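Local coordinates for Box C/D snoRNA protein 1 (Saccharomyces cerevisiae, PDB 6THL) that is required for the accumulation of box C/D snoRNAs, and so for snoRNA processing, their transport to the nucleolus and ribosome biogenesis, at residues 43-53 and 163-174. Numbering follows the deposited sequence.
Sequences WSVEWILCPMQ and FPTIFVAMTEAD
A parallel pair of neighbouring strands in the central mixed sheet of the BCD1 domain sets Glu46 beside Thr165, Trp47 beside Ile166, Ile48 beside Phe167 and Leu49 beside Val168. The short strand axes approach to 4.7 Å, 26° apart in direction. Five backbone hydrogen bonds establish the register, from Glu46 N to Pro164 O at 2.9 Å through to Cys50 N to Val168 O at 2.7 Å. Glu46, Ile48 and Cys50 donate in turn to Pro164, Ile166 and Val168, and the O atoms of Glu46 and Ile48 accept from Ile166 N and Val168 N, the alternation of a parallel pair; Ile48 N reaches Ile166 O from above the carbonyl plane, 40° out of it.

Side chains of Glu46, Thr165, Ile48 and Phe167 share one sheet face. Glu46 extends with CG opposite its backbone N (chi1 177°), bringing OE2 alongside Thr165, whose OG1 donates a 3.0 Å bond to OE2 on the anti side of the carboxylate. Arg26 forms a salt bridge with the same oxygen. Next along, Ile48 lies beside Phe167 and points the same way, its CG2 3.8 Å from Phe167 CD2. The other face carries Trp47, Ile166, Leu49 and Val168: Val168 CG2 meets the edge of the Trp47 ring, while Leu49 CD2 packs 3.6 Å from Val168 CB. Flanked by strands 62-70 and 122-126, the pair is interior to the sheet.

Past the strand ends, the loops stay joined through Asp174. Its OD2 accepts the backbone N of Gln53 at 3.1 Å, a nearly straight bond that arrives from above the carboxylate plane. An alanine here would remove that acceptor and probably leave Gln53 N without its mate and the loop at 50-53 less firmly tied to 163-174. Met52 SD also rests against Met170 CG.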
loop_
_atom_site.group_PDB
_atom_site.type_symbol
_atom_site.label_atom_id
_atom_site.label_comp_id
_atom_site.label_asym_id
_atom_site.label_seq_id
_atom_site.Cartn_x
_atom_site.Cartn_y
_atom_site.Cartn_z
ATOM N N TRP B 43 1.001 -4.015 -23.959
ATOM C CA TRP B 43 -0.123 -4.133 -23.098
ATOM C C TRP B 43 0.339 -4.543 -21.701
ATOM O O TRP B 43 0.980 -5.587 -21.518
ATOM C CB TRP B 43 -1.052 -5.208 -23.674
ATOM C CG TRP B 43 -1.968 -4.717 -24.719
ATOM C CD1 TRP B 43 -1.953 -5.034 -26.045
ATOM C CD2 TRP B 43 -3.049 -3.806 -24.532
ATOM N NE1 TRP B 43 -2.963 -4.367 -26.703
ATOM C CE2 TRP B 43 -3.654 -3.612 -25.797
ATOM C CE3 TRP B 43 -3.561 -3.128 -23.419
ATOM C CZ2 TRP B 43 -4.753 -2.785 -25.975
ATOM C CZ3 TRP B 43 -4.650 -2.282 -23.598
ATOM C CH2 TRP B 43 -5.240 -2.123 -24.864
ATOM N N SER B 44 0.026 -3.714 -20.719
ATOM C CA SER B 44 0.107 -4.155 -19.366
ATOM C C SER B 44 -1.137 -5.050 -19.159
ATOM O O SER B 44 -2.249 -4.681 -19.567
ATOM C CB SER B 44 0.137 -2.934 -18.440
ATOM O OG SER B 44 0.817 -1.857 -19.083
ATOM N N VAL B 45 -0.970 -6.231 -18.584
ATOM C CA VAL B 45 -2.135 -6.939 -18.102
ATOM C C VAL B 45 -2.003 -7.150 -16.584
ATOM O O VAL B 45 -0.896 -7.254 -16.051
ATOM C CB VAL B 45 -2.416 -8.275 -18.872
ATOM C CG1 VAL B 45 -2.288 -8.100 -20.377
ATOM C CG2 VAL B 45 -1.522 -9.398 -18.405
ATOM N N GLU B 46 -3.145 -7.207 -15.898
ATOM C CA GLU B 46 -3.176 -7.585 -14.481
ATOM C C GLU B 46 -3.513 -9.088 -14.288
ATOM O O GLU B 46 -4.648 -9.538 -14.466
ATOM C CB GLU B 46 -4.164 -6.697 -13.710
ATOM C CG GLU B 46 -4.274 -7.108 -12.255
ATOM C CD GLU B 46 -5.321 -6.345 -11.517
ATOM O OE1 GLU B 46 -5.248 -6.388 -10.277
ATOM O OE2 GLU B 46 -6.195 -5.708 -12.157
ATOM N N TRP B 47 -2.509 -9.863 -13.928
ATOM C CA TRP B 47 -2.713 -11.273 -13.693
ATOM C C TRP B 47 -3.267 -11.429 -12.297
ATOM O O TRP B 47 -2.745 -10.857 -11.364
ATOM C CB TRP B 47 -1.398 -12.047 -13.831
ATOM C CG TRP B 47 -0.885 -12.046 -15.204
ATOM C CD1 TRP B 47 0.082 -11.253 -15.711
ATOM C CD2 TRP B 47 -1.338 -12.869 -16.275
ATOM N NE1 TRP B 47 0.271 -11.535 -17.045
ATOM C CE2 TRP B 47 -0.595 -12.525 -17.409
ATOM C CE3 TRP B 47 -2.308 -13.874 -16.381
ATOM C CZ2 TRP B 47 -0.776 -13.149 -18.629
ATOM C CZ3 TRP B 47 -2.499 -14.491 -17.612
ATOM C CH2 TRP B 47 -1.735 -14.130 -18.713
ATOM N N ILE B 48 -4.348 -12.181 -12.164
ATOM C CA ILE B 48 -4.852 -12.578 -10.859
ATOM C C ILE B 48 -4.992 -14.093 -10.856
ATOM O O ILE B 48 -5.842 -14.647 -11.554
ATOM C CB ILE B 48 -6.214 -11.941 -10.561
ATOM C CG1 ILE B 48 -6.068 -10.425 -10.378
ATOM C CG2 ILE B 48 -6.806 -12.553 -9.311
ATOM C CD1 ILE B 48 -7.355 -9.663 -10.529
ATOM N N LEU B 49 -4.137 -14.748 -10.073
ATOM C CA LEU B 49 -4.105 -16.201 -9.950
ATOM C C LEU B 49 -4.963 -16.621 -8.786
ATOM O O LEU B 49 -4.731 -16.172 -7.655
ATOM C CB LEU B 49 -2.665 -16.666 -9.702
ATOM C CG LEU B 49 -1.661 -16.195 -10.760
ATOM C CD1 LEU B 49 -0.376 -16.984 -10.619
ATOM C CD2 LEU B 49 -2.164 -16.321 -12.182
ATOM N N CYS B 50 -5.958 -17.465 -9.069
ATOM C CA CYS B 50 -6.819 -18.035 -8.030
ATOM C C CYS B 50 -6.404 -19.478 -7.763
ATOM O O CYS B 50 -6.546 -20.369 -8.626
ATOM C CB CYS B 50 -8.286 -17.966 -8.414
ATOM S SG CYS B 50 -8.773 -16.470 -9.301
ATOM N N PRO B 51 -5.878 -19.717 -6.560
ATOM C CA PRO B 51 -5.433 -21.019 -6.206
ATOM C C PRO B 51 -6.629 -21.835 -5.778
ATOM O O PRO B 51 -7.746 -21.312 -5.724
ATOM C CB PRO B 51 -4.548 -20.744 -4.998
ATOM C CG PRO B 51 -5.277 -19.668 -4.281
ATOM C CD PRO B 51 -5.811 -18.803 -5.398
ATOM N N MET B 52 -6.346 -23.084 -5.409
ATOM C CA MET B 52 -7.340 -24.082 -5.098
ATOM C C MET B 52 -7.672 -24.078 -3.606
ATOM O O MET B 52 -6.886 -24.532 -2.756
ATOM C CB MET B 52 -6.837 -25.429 -5.598
ATOM C CG MET B 52 -6.560 -25.370 -7.093
ATOM S SD MET B 52 -6.306 -26.939 -7.944
ATOM C CE MET B 52 -4.871 -27.564 -7.057
ATOM N N GLN B 53 -8.858 -23.551 -3.308
ATOM C CA GLN B 53 -9.312 -23.358 -1.935
ATOM C C GLN B 53 -9.692 -24.684 -1.259
ATOM O O GLN B 53 -9.568 -25.752 -1.861
ATOM C CB GLN B 53 -10.473 -22.357 -1.926
ATOM C CG GLN B 53 -10.105 -20.981 -2.478
ATOM C CD GLN B 53 -9.010 -20.298 -1.675
ATOM O OE1 GLN B 53 -9.082 -20.219 -0.464
ATOM N NE2 GLN B 53 -8.004 -19.798 -2.347
ATOM N N PHE B 163 -6.816 -1.450 -18.926
ATOM C CA PHE B 163 -5.989 -2.530 -19.416
ATOM C C PHE B 163 -6.530 -3.804 -18.802
ATOM O O PHE B 163 -6.975 -3.813 -17.638
ATOM C CB PHE B 163 -4.459 -2.350 -19.098
ATOM C CG PHE B 163 -4.080 -2.466 -17.617
ATOM C CD1 PHE B 163 -3.597 -3.630 -17.103
ATOM C CD2 PHE B 163 -4.189 -1.382 -16.762
ATOM C CE1 PHE B 163 -3.250 -3.730 -15.765
ATOM C CE2 PHE B 163 -3.852 -1.475 -15.424
ATOM C CZ PHE B 163 -3.369 -2.646 -14.928
ATOM N N PRO B 164 -6.490 -4.882 -19.577
ATOM C CA PRO B 164 -7.063 -6.148 -19.161
ATOM C C PRO B 164 -6.647 -6.596 -17.767
ATOM O O PRO B 164 -5.493 -6.435 -17.366
ATOM C CB PRO B 164 -6.510 -7.141 -20.197
ATOM C CG PRO B 164 -5.353 -6.443 -20.835
ATOM C CD PRO B 164 -5.744 -5.007 -20.842
ATOM N N THR B 165 -7.609 -7.146 -17.051
ATOM C CA THR B 165 -7.341 -7.930 -15.868
ATOM C C THR B 165 -7.682 -9.378 -16.287
ATOM O O THR B 165 -8.605 -9.577 -17.084
ATOM C CB THR B 165 -8.226 -7.426 -14.715
ATOM O OG1 THR B 165 -7.998 -6.014 -14.521
ATOM C CG2 THR B 165 -7.972 -8.195 -13.446
ATOM N N ILE B 166 -6.934 -10.375 -15.811
ATOM C CA ILE B 166 -7.072 -11.727 -16.326
ATOM C C ILE B 166 -6.933 -12.737 -15.222
ATOM O O ILE B 166 -5.836 -12.933 -14.700
ATOM C CB ILE B 166 -6.004 -12.100 -17.381
ATOM C CG1 ILE B 166 -5.886 -11.062 -18.505
ATOM C CG2 ILE B 166 -6.317 -13.479 -17.962
ATOM C CD1 ILE B 166 -7.048 -11.042 -19.463
ATOM N N PHE B 167 -8.054 -13.391 -14.910
ATOM C CA PHE B 167 -8.184 -14.338 -13.813
ATOM C C PHE B 167 -7.805 -15.714 -14.307
ATOM O O PHE B 167 -8.086 -16.072 -15.468
ATOM C CB PHE B 167 -9.635 -14.422 -13.310
ATOM C CG PHE B 167 -10.132 -13.181 -12.638
ATOM C CD1 PHE B 167 -10.703 -12.165 -13.382
ATOM C CD2 PHE B 167 -10.076 -13.057 -11.256
ATOM C CE1 PHE B 167 -11.177 -11.021 -12.783
ATOM C CE2 PHE B 167 -10.537 -11.898 -10.654
ATOM C CZ PHE B 167 -11.090 -10.869 -11.428
ATOM N N VAL B 168 -7.209 -16.481 -13.391
ATOM C CA VAL B 168 -6.658 -17.787 -13.652
ATOM C C VAL B 168 -7.128 -18.689 -12.505
ATOM O O VAL B 168 -7.043 -18.322 -11.339
ATOM C CB VAL B 168 -5.107 -17.728 -13.747
ATOM C CG1 VAL B 168 -4.521 -19.079 -14.123
ATOM C CG2 VAL B 168 -4.664 -16.759 -14.812
ATOM N N ALA B 169 -7.661 -19.855 -12.832
ATOM C CA ALA B 169 -8.104 -20.797 -11.811
ATOM C C ALA B 169 -8.385 -22.157 -12.443
ATOM O O ALA B 169 -8.703 -22.246 -13.645
ATOM C CB ALA B 169 -9.348 -20.275 -11.139
ATOM N N MET B 170 -8.250 -23.218 -11.646
ATOM C CA MET B 170 -8.560 -24.565 -12.151
ATOM C C MET B 170 -10.063 -24.734 -12.361
ATOM O O MET B 170 -10.491 -25.273 -13.399
ATOM C CB MET B 170 -7.990 -25.693 -11.258
ATOM C CG MET B 170 -6.644 -26.275 -11.733
ATOM S SD MET B 170 -6.453 -26.497 -13.532
ATOM C CE MET B 170 -7.367 -28.011 -13.808
ATOM N N THR B 171 -10.838 -24.256 -11.384
ATOM C CA THR B 171 -12.304 -24.274 -11.430
ATOM C C THR B 171 -12.898 -22.904 -11.064
ATOM O O THR B 171 -12.217 -22.058 -10.501
ATOM C CB THR B 171 -12.893 -25.357 -10.484
ATOM O OG1 THR B 171 -12.836 -24.930 -9.113
ATOM C CG2 THR B 171 -12.138 -26.668 -10.612
ATOM N N GLU B 172 -14.176 -22.713 -11.389
ATOM C CA GLU B 172 -14.905 -21.477 -11.105
ATOM C C GLU B 172 -15.018 -21.225 -9.602
ATOM O O GLU B 172 -15.015 -20.086 -9.118
ATOM C CB GLU B 172 -16.320 -21.571 -11.668
ATOM C CG GLU B 172 -16.429 -21.790 -13.180
ATOM C CD GLU B 172 -17.747 -21.250 -13.754
ATOM O OE1 GLU B 172 -18.685 -20.984 -12.954
ATOM O OE2 GLU B 172 -17.835 -21.051 -14.988
ATOM N N ALA B 173 -15.164 -22.308 -8.865
ATOM C CA ALA B 173 -15.391 -22.223 -7.431
ATOM C C ALA B 173 -14.348 -21.308 -6.870
ATOM O O ALA B 173 -14.671 -20.374 -6.174
ATOM C CB ALA B 173 -15.308 -23.608 -6.773
ATOM N N ASP B 174 -13.104 -21.593 -7.234
ATOM C CA ASP B 174 -11.918 -20.802 -6.872
ATOM C C ASP B 174 -11.885 -19.302 -7.248
ATOM O O ASP B 174 -11.244 -18.551 -6.578
ATOM C CB ASP B 174 -10.672 -21.488 -7.454
ATOM C CG ASP B 174 -10.364 -22.823 -6.767
ATOM O OD1 ASP B 174 -9.588 -23.628 -7.387
ATOM O OD2 ASP B 174 -10.889 -23.027 -5.620
#